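PDB 3KEZ: putative sugar binding protein, which probably binds sugars at the outer membrane as a calcium-containing member of the SusD family of nutrient-binding proteins. Local coordinates for residues A39-L44 and I259-T264; L44-D49 and E270-L275; N317-Q322 and A330-I335. One frame throughout, in Å; residues are numbered along the deposited sequence.

Contact 1: residues A39-L44 and I259-T264; sequences AYSGRL and IVNLTT. With CA (calcium ion), chain C; EDO (1,2-ethanediol), chain G.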
# COMPACT_ATOMS: atom_id res chain seq x y z
N ALA A 39 -6.22 -10.04 1.88
CA ALA A 39 -5.08 -9.49 1.16
C ALA A 39 -5.35 -8.02 0.87
O ALA A 39 -5.59 -7.23 1.81
CB ALA A 39 -4.78 -10.31 -0.13
N TYR A 40 -5.32 -7.63 -0.41
CA TYR A 40 -5.36 -6.22 -0.77
C TYR A 40 -6.75 -5.57 -0.81
O TYR A 40 -6.88 -4.37 -1.05
CB TYR A 40 -4.60 -5.99 -2.09
CG TYR A 40 -3.11 -6.22 -1.90
CD1 TYR A 40 -2.30 -5.28 -1.20
CD2 TYR A 40 -2.52 -7.40 -2.35
CE1 TYR A 40 -0.92 -5.51 -1.02
CE2 TYR A 40 -1.13 -7.64 -2.16
CZ TYR A 40 -0.35 -6.70 -1.51
OH TYR A 40 0.99 -6.97 -1.34
N SER A 41 -7.80 -6.32 -0.52
CA SER A 41 -9.10 -5.69 -0.35
C SER A 41 -9.37 -5.40 1.13
O SER A 41 -10.44 -4.93 1.47
CB SER A 41 -10.20 -6.53 -0.99
OG SER A 41 -10.33 -6.29 -2.37
N GLY A 42 -8.41 -5.66 2.01
CA GLY A 42 -8.62 -5.38 3.44
C GLY A 42 -7.36 -5.29 4.26
O GLY A 42 -6.71 -4.23 4.34
N ARG A 43 -6.97 -6.42 4.83
CA ARG A 43 -5.95 -6.44 5.89
C ARG A 43 -4.64 -5.82 5.50
O ARG A 43 -4.04 -5.14 6.34
CB ARG A 43 -5.73 -7.87 6.40
CG ARG A 43 -6.92 -8.34 7.20
CD ARG A 43 -6.71 -9.75 7.75
NE ARG A 43 -7.86 -10.18 8.53
CZ ARG A 43 -8.04 -11.42 8.97
NH1 ARG A 43 -7.15 -12.34 8.72
NH2 ARG A 43 -9.13 -11.73 9.66
N LEU A 44 -4.20 -6.02 4.24
CA LEU A 44 -2.92 -5.45 3.79
C LEU A 44 -3.01 -3.95 3.58
O LEU A 44 -2.00 -3.24 3.70
CB LEU A 44 -2.35 -6.16 2.54
CG LEU A 44 -2.04 -7.66 2.78
CD1 LEU A 44 -1.63 -8.28 1.48
CD2 LEU A 44 -0.94 -7.87 3.84
N ILE A 259 -7.27 -2.72 -7.53
CA ILE A 259 -7.89 -4.00 -7.24
C ILE A 259 -9.36 -3.86 -7.64
O ILE A 259 -10.08 -2.97 -7.13
CB ILE A 259 -7.80 -4.44 -5.75
CG1 ILE A 259 -6.33 -4.50 -5.25
CG2 ILE A 259 -8.54 -5.76 -5.51
CD1 ILE A 259 -5.41 -5.49 -6.02
N VAL A 260 -9.79 -4.72 -8.58
CA VAL A 260 -11.16 -4.74 -9.09
C VAL A 260 -12.00 -5.79 -8.34
O VAL A 260 -11.70 -6.99 -8.39
CB VAL A 260 -11.20 -5.03 -10.60
CG1 VAL A 260 -12.66 -5.11 -11.10
CG2 VAL A 260 -10.43 -3.92 -11.36
N ASN A 261 -13.00 -5.31 -7.62
CA ASN A 261 -13.98 -6.14 -6.92
C ASN A 261 -15.34 -6.02 -7.63
O ASN A 261 -15.75 -4.92 -8.02
CB ASN A 261 -14.08 -5.67 -5.46
CG ASN A 261 -12.82 -5.98 -4.66
OD1 ASN A 261 -12.23 -7.05 -4.83
ND2 ASN A 261 -12.38 -5.05 -3.79
N LEU A 262 -16.04 -7.14 -7.79
CA LEU A 262 -17.32 -7.13 -8.55
C LEU A 262 -18.48 -7.73 -7.77
O LEU A 262 -18.27 -8.62 -6.95
CB LEU A 262 -17.14 -7.89 -9.87
CG LEU A 262 -16.04 -7.38 -10.81
CD1 LEU A 262 -15.82 -8.38 -11.91
CD2 LEU A 262 -16.39 -5.96 -11.36
N THR A 263 -19.70 -7.25 -8.02
CA THR A 263 -20.90 -7.85 -7.41
C THR A 263 -20.87 -9.38 -7.52
O THR A 263 -21.26 -10.07 -6.59
CB THR A 263 -22.21 -7.30 -8.05
OG1 THR A 263 -22.30 -5.89 -7.82
CG2 THR A 263 -23.45 -8.01 -7.49
N THR A 264 -20.35 -9.88 -8.64
CA THR A 264 -20.33 -11.31 -8.93
C THR A 264 -18.99 -11.96 -8.59
O THR A 264 -18.72 -13.10 -8.93
CB THR A 264 -20.65 -11.54 -10.43
OG1 THR A 264 -19.76 -10.76 -11.23
CG2 THR A 264 -22.11 -11.14 -10.72
CA CA C . -16.19 -2.55 -7.80
C1 EDO G . -9.06 -16.12 10.15
O1 EDO G . -7.97 -15.28 9.74
C2 EDO G . -10.04 -15.29 10.96
O2 EDO G . -9.33 -14.29 11.71
O HOH W 1 -16.35 -2.44 -10.38

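Contact 2: residues L44-D49 and E270-L275; sequences LVYYGD and ESMGYL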
# COMPACT_ATOMS: atom_id res chain seq x y z
N LEU A 44 -4.20 -6.02 4.24
CA LEU A 44 -2.92 -5.45 3.79
C LEU A 44 -3.01 -3.95 3.58
O LEU A 44 -2.00 -3.24 3.70
CB LEU A 44 -2.35 -6.16 2.54
CG LEU A 44 -2.04 -7.66 2.78
CD1 LEU A 44 -1.63 -8.28 1.48
CD2 LEU A 44 -0.94 -7.87 3.84
N VAL A 45 -4.22 -3.44 3.39
CA VAL A 45 -4.40 -2.03 3.24
C VAL A 45 -4.50 -1.35 4.58
O VAL A 45 -3.77 -0.41 4.85
CB VAL A 45 -5.57 -1.68 2.31
CG1 VAL A 45 -5.62 -0.17 2.05
CG2 VAL A 45 -5.39 -2.45 0.96
N TYR A 46 -5.42 -1.79 5.44
CA TYR A 46 -5.66 -1.02 6.63
C TYR A 46 -4.54 -1.06 7.66
O TYR A 46 -4.50 -0.20 8.54
CB TYR A 46 -7.00 -1.35 7.28
CG TYR A 46 -7.20 -2.71 7.95
CD1 TYR A 46 -6.51 -3.07 9.07
CD2 TYR A 46 -8.19 -3.56 7.51
CE1 TYR A 46 -6.75 -4.29 9.70
CE2 TYR A 46 -8.42 -4.79 8.12
CZ TYR A 46 -7.73 -5.13 9.24
OH TYR A 46 -7.99 -6.33 9.87
N TYR A 47 -3.67 -2.05 7.59
CA TYR A 47 -2.61 -2.24 8.62
C TYR A 47 -1.87 -0.92 8.92
O TYR A 47 -1.81 -0.47 10.07
CB TYR A 47 -1.62 -3.33 8.18
CG TYR A 47 -0.55 -3.66 9.20
CD1 TYR A 47 -0.83 -4.45 10.29
CD2 TYR A 47 0.75 -3.15 9.08
CE1 TYR A 47 0.16 -4.75 11.23
CE2 TYR A 47 1.72 -3.42 10.02
CZ TYR A 47 1.44 -4.25 11.06
OH TYR A 47 2.43 -4.55 11.96
N GLY A 48 -1.40 -0.26 7.87
CA GLY A 48 -0.59 0.93 8.08
C GLY A 48 -1.37 2.17 8.54
O GLY A 48 -0.75 3.20 8.89
N ASP A 49 -2.70 2.10 8.50
CA ASP A 49 -3.52 3.22 8.96
C ASP A 49 -3.86 3.09 10.46
O ASP A 49 -3.60 4.03 11.23
CB ASP A 49 -4.82 3.32 8.14
CG ASP A 49 -4.60 3.87 6.73
OD1 ASP A 49 -4.22 5.06 6.57
OD2 ASP A 49 -4.83 3.14 5.76
N GLU A 270 -15.66 -7.92 5.00
CA GLU A 270 -14.40 -7.47 5.64
C GLU A 270 -13.51 -6.65 4.69
O GLU A 270 -12.37 -6.34 5.01
CB GLU A 270 -13.63 -8.65 6.25
CG GLU A 270 -14.42 -9.35 7.33
CD GLU A 270 -13.60 -10.31 8.17
OE1 GLU A 270 -12.63 -10.89 7.64
OE2 GLU A 270 -13.97 -10.49 9.36
N SER A 271 -14.07 -6.23 3.56
CA SER A 271 -13.37 -5.39 2.59
C SER A 271 -13.34 -3.93 3.06
O SER A 271 -14.16 -3.52 3.89
CB SER A 271 -14.09 -5.47 1.24
OG SER A 271 -15.33 -4.76 1.30
N MSE A 272 -12.43 -3.15 2.51
CA MSE A 272 -12.30 -1.72 2.88
C MSE A 272 -13.60 -0.95 2.71
O MSE A 272 -13.94 -0.09 3.53
CB MSE A 272 -11.16 -1.04 2.11
CG MSE A 272 -9.77 -1.62 2.40
SE MSE A 272 -9.30 -1.28 4.22
CE MSE A 272 -8.79 0.62 4.12
N GLY A 273 -14.33 -1.29 1.64
CA GLY A 273 -15.59 -0.65 1.34
C GLY A 273 -16.60 -0.81 2.46
O GLY A 273 -17.35 0.11 2.75
N TYR A 274 -16.62 -1.99 3.07
CA TYR A 274 -17.53 -2.24 4.19
C TYR A 274 -16.93 -1.80 5.54
O TYR A 274 -17.67 -1.42 6.45
CB TYR A 274 -17.91 -3.72 4.24
CG TYR A 274 -19.31 -4.00 4.71
CD1 TYR A 274 -20.41 -3.82 3.87
CD2 TYR A 274 -19.54 -4.50 5.98
CE1 TYR A 274 -21.72 -4.11 4.31
CE2 TYR A 274 -20.83 -4.79 6.42
CZ TYR A 274 -21.90 -4.60 5.59
OH TYR A 274 -23.15 -4.90 6.06
N LEU A 275 -15.61 -1.84 5.71
CA LEU A 275 -15.04 -1.44 7.01
C LEU A 275 -15.10 0.08 7.21
O LEU A 275 -15.30 0.56 8.32
CB LEU A 275 -13.60 -1.94 7.18
CG LEU A 275 -13.39 -3.46 7.17
CD1 LEU A 275 -11.90 -3.76 7.05
CD2 LEU A 275 -14.00 -4.08 8.40

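Contact 3: residues N317-Q322 and A330-I335; sequences NKYQPQ and ANIPLI. With CA (calcium ion), chain C.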
# COMPACT_ATOMS: atom_id res chain seq x y z
N ASN A 317 -14.38 8.04 3.00
CA ASN A 317 -15.28 7.54 1.96
C ASN A 317 -14.56 7.43 0.62
O ASN A 317 -15.04 7.94 -0.42
CB ASN A 317 -16.49 8.49 1.84
CG ASN A 317 -17.66 7.85 1.12
OD1 ASN A 317 -17.91 6.66 1.29
ND2 ASN A 317 -18.38 8.63 0.30
N LYS A 318 -13.42 6.75 0.61
CA LYS A 318 -12.65 6.54 -0.63
C LYS A 318 -13.04 5.28 -1.37
O LYS A 318 -12.75 5.14 -2.56
CB LYS A 318 -11.14 6.49 -0.33
CG LYS A 318 -10.60 7.81 0.17
CD LYS A 318 -9.10 7.76 0.51
CE LYS A 318 -8.49 9.15 0.57
NZ LYS A 318 -7.00 9.14 0.86
N TYR A 319 -13.63 4.35 -0.65
CA TYR A 319 -14.05 3.09 -1.23
C TYR A 319 -15.51 3.22 -1.66
O TYR A 319 -16.43 2.77 -0.99
CB TYR A 319 -13.82 1.99 -0.21
CG TYR A 319 -12.35 1.94 0.12
CD1 TYR A 319 -11.44 1.30 -0.75
CD2 TYR A 319 -11.83 2.61 1.23
CE1 TYR A 319 -10.07 1.32 -0.49
CE2 TYR A 319 -10.44 2.63 1.49
CZ TYR A 319 -9.58 1.98 0.65
OH TYR A 319 -8.23 1.98 0.95
N GLN A 320 -15.67 3.88 -2.80
CA GLN A 320 -17.00 4.22 -3.33
C GLN A 320 -17.36 3.12 -4.32
O GLN A 320 -16.58 2.78 -5.19
CB GLN A 320 -16.98 5.62 -3.99
CG GLN A 320 -16.65 6.73 -2.96
CD GLN A 320 -16.54 8.11 -3.54
OE1 GLN A 320 -16.83 8.31 -4.71
NE2 GLN A 320 -16.12 9.10 -2.70
N PRO A 321 -18.53 2.52 -4.14
CA PRO A 321 -18.88 1.49 -5.09
C PRO A 321 -19.07 2.07 -6.50
O PRO A 321 -19.43 3.25 -6.65
CB PRO A 321 -20.22 0.97 -4.55
CG PRO A 321 -20.82 2.16 -3.84
CD PRO A 321 -19.64 2.89 -3.25
N GLN A 322 -18.79 1.26 -7.50
CA GLN A 322 -19.11 1.59 -8.90
C GLN A 322 -20.63 1.46 -9.10
O GLN A 322 -21.33 0.98 -8.22
CB GLN A 322 -18.30 0.70 -9.87
CG GLN A 322 -16.82 1.17 -10.03
CD GLN A 322 -15.98 1.04 -8.72
OE1 GLN A 322 -16.10 0.06 -7.95
NE2 GLN A 322 -15.13 2.05 -8.47
N ALA A 330 -16.54 -2.14 -3.56
CA ALA A 330 -15.71 -1.02 -3.95
C ALA A 330 -14.33 -1.52 -4.31
O ALA A 330 -13.76 -2.40 -3.62
CB ALA A 330 -15.62 0.01 -2.83
N ASN A 331 -13.80 -0.97 -5.40
CA ASN A 331 -12.44 -1.21 -5.83
C ASN A 331 -11.47 -0.55 -4.88
O ASN A 331 -11.84 0.38 -4.16
CB ASN A 331 -12.22 -0.66 -7.26
CG ASN A 331 -13.03 -1.43 -8.34
OD1 ASN A 331 -13.69 -2.42 -8.03
ND2 ASN A 331 -12.96 -0.98 -9.61
N ILE A 332 -10.24 -1.05 -4.87
CA ILE A 332 -9.15 -0.56 -4.06
C ILE A 332 -8.16 0.23 -4.92
O ILE A 332 -7.55 -0.33 -5.82
CB ILE A 332 -8.40 -1.72 -3.37
CG1 ILE A 332 -9.41 -2.74 -2.82
CG2 ILE A 332 -7.44 -1.13 -2.31
CD1 ILE A 332 -10.30 -2.27 -1.62
N PRO A 333 -8.04 1.55 -4.69
CA PRO A 333 -7.07 2.36 -5.44
C PRO A 333 -5.66 2.21 -4.87
O PRO A 333 -5.13 3.15 -4.28
CB PRO A 333 -7.62 3.78 -5.25
CG PRO A 333 -8.19 3.76 -3.88
CD PRO A 333 -8.75 2.35 -3.68
N LEU A 334 -5.06 1.05 -5.12
CA LEU A 334 -3.90 0.60 -4.37
C LEU A 334 -2.64 1.43 -4.62
O LEU A 334 -1.89 1.69 -3.70
CB LEU A 334 -3.65 -0.88 -4.69
CG LEU A 334 -2.86 -1.67 -3.67
CD1 LEU A 334 -3.56 -1.58 -2.30
CD2 LEU A 334 -2.78 -3.08 -4.18
N ILE A 335 -2.42 1.81 -5.88
CA ILE A 335 -1.34 2.73 -6.32
C ILE A 335 -1.92 3.87 -7.20
O ILE A 335 -2.58 3.63 -8.23
CB ILE A 335 -0.22 2.00 -7.13
CG1 ILE A 335 0.37 0.82 -6.33
CG2 ILE A 335 0.90 3.01 -7.59
CD1 ILE A 335 1.34 -0.05 -7.12
CA CA C . -16.19 -2.55 -7.80
O HOH W 2 -11.99 3.31 -4.60
O HOH W 1 -16.35 -2.44 -10.38

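Contact 1: residues A39-L44 and I259-T264
Asn261 ND2 donates a hydrogen bond to Ser41 OG at 2.8 Å, with an N-H...O angle of 153°. The hydroxyl oxygen lies only 8° out of the Asn261 amide plane. The same ND2 also bonds to Ala330 O, so two acceptors fix the rotation of the amide. In Ser41 the OG stands anti to the carbonyl carbon (chi1 -84°), which turns it to Asn261 and lets Ile259 CG2 pack against it at 3.7 Å.

Beside this polar pair, Tyr40 and Ile259 make a small apolar patch. Tyr40 touches with its CB, 3.9 Å from Ile259 CG1, while the ring leads away from 259-264. One ring face is covered by Leu44 CD1, which sits over its centre, and the hydroxyl bonds to Asp129 OD2 in helix 109-134.

The four touching residues are all buried, and Ile332 of the neighbouring strand packs on Ser41, Ile259 and Asn261. Away from this core the two segments diverge. Arg43, partly exposed, carries its extended chain to a 1,2-ethanediol probably left from crystallisation, Arg43 NH1 donating to its O1 at 3.2 Å, and Leu262 to Thr264 are exposed.

The turn itself is a type I beta turn from Ala39 to Gly42, where Gly42 is the N-cap of helix 43-50. Asn261 points its side chain at this turn while its backbone O binds the calcium ion at 2.4 Å, so the contact joins a helix-start turn to one wall of a calcium site.

Contact 2: residues L44-D49 and E270-L275
Two helix starts pack here, the first turns of helix 43-50 and the short helix 272-275, whose N-cap is Ser271. Between them lies a Met-aromatic contact formed by Met272, present as selenomethionine, and Tyr46. The selenium approaches the Tyr46 ring from its edge, 5.4 Å from the centroid and 89° off the ring normal, and it also rests against Tyr46 CB at 3.8 Å.

Bends at chi2 and chi3 curl the Met272 chain. Its terminal methyl, CE, thereby meets Val45 CG1 at 3.9 Å, and one side chain spans two successive residues of the helix. Leu275, one turn further along helix 272-275, completes the patch by bringing CD1 to Tyr46 CD2 at 3.7 Å. The Tyr46 side chain takes the position between its backbone N and carbonyl carbon (chi1 69°), which presents the CD2 side of the ring to Met272 and Leu275.

All four side chains are buried, and further hydrophobic groups surround them: Met284 packs on Tyr46 and Met272, Tyr319 and Ile332 on Val45 and Met272. The Tyr46 ring also meets Tyr67 edge-to-face. Since no hydrogen bond links 44-49 to 270-275, their cohesion must come mainly from van der Waals packing, probably helped by the polarisable selenium (sulfur in ordinary methionine) at the ring edge.

Contact 3: residues N317-Q322 and A330-I335
Gln322 and Asn331 face each other at a calcium site, their amide planes stacked and only 21° apart although the side chains cross at about a right angle. Each contributes its side-chain oxygen to the metal: Gln322 OE1 lies 2.6 Å and Asn331 OD1 2.5 Å from the calcium ion. The two oxygens approach each other without a hydrogen bond, as co-ligands do, and a bend at chi2 (65°) curls the glutamine back to the ion. Glu325, Asp329 and Asn261 complete the protein ligands, joined by a water. Glu258 is a further polar partner of the Asn331 side chain.

On the far side of Ala330 the contact turns hydrophobic. The Tyr319 side chain crosses that of Pro333 at about a right angle, with CE1 3.6 Å from Pro333 CD, and slants across that of Ile332, the same CE1 being 3.8 Å from Ile332 CD1. Asn331 O comes to the edge of the ring, near its plane, by CD1. The phenol hydroxyl is hydrogen-bonded to Ala394 O.

Between metal and ring sits Ala330, buried, its methyl against Tyr319 CB at 3.7 Å. Tyr319 is the centre of an inverse gamma turn, and Pro333 centres another in the strand that pairs with 255-259. Within 317-322, Gln320 NE2 donates to Asn317 O. Between the two backbones, water 2 lies 2.8 Å from Lys318 O and 3.0 Å from Asn331 O.

In the fold
The three contacts lie close together: contacts 1 and 2 are about 9 Å apart between centres, as are 1 and 3, and contacts 2 and 3 about 11 Å. Contacts 1 and 2 share Leu44 and helix 43-50, and their segments alternate along the chain; contact 3 follows both. Ser41 O probably bonds to Met272 N, tying 1 to 2. Contacts 1 and 3 both reach the calcium ion and meet through the antiparallel pairing of strands 255-259 and 332-336, while contacts 2 and 3 touch where Gly273 CA packs on Tyr319 CB at 3.5 Å. An N-terminal helix is thus joined to a calcium-bound region more than 200 residues later.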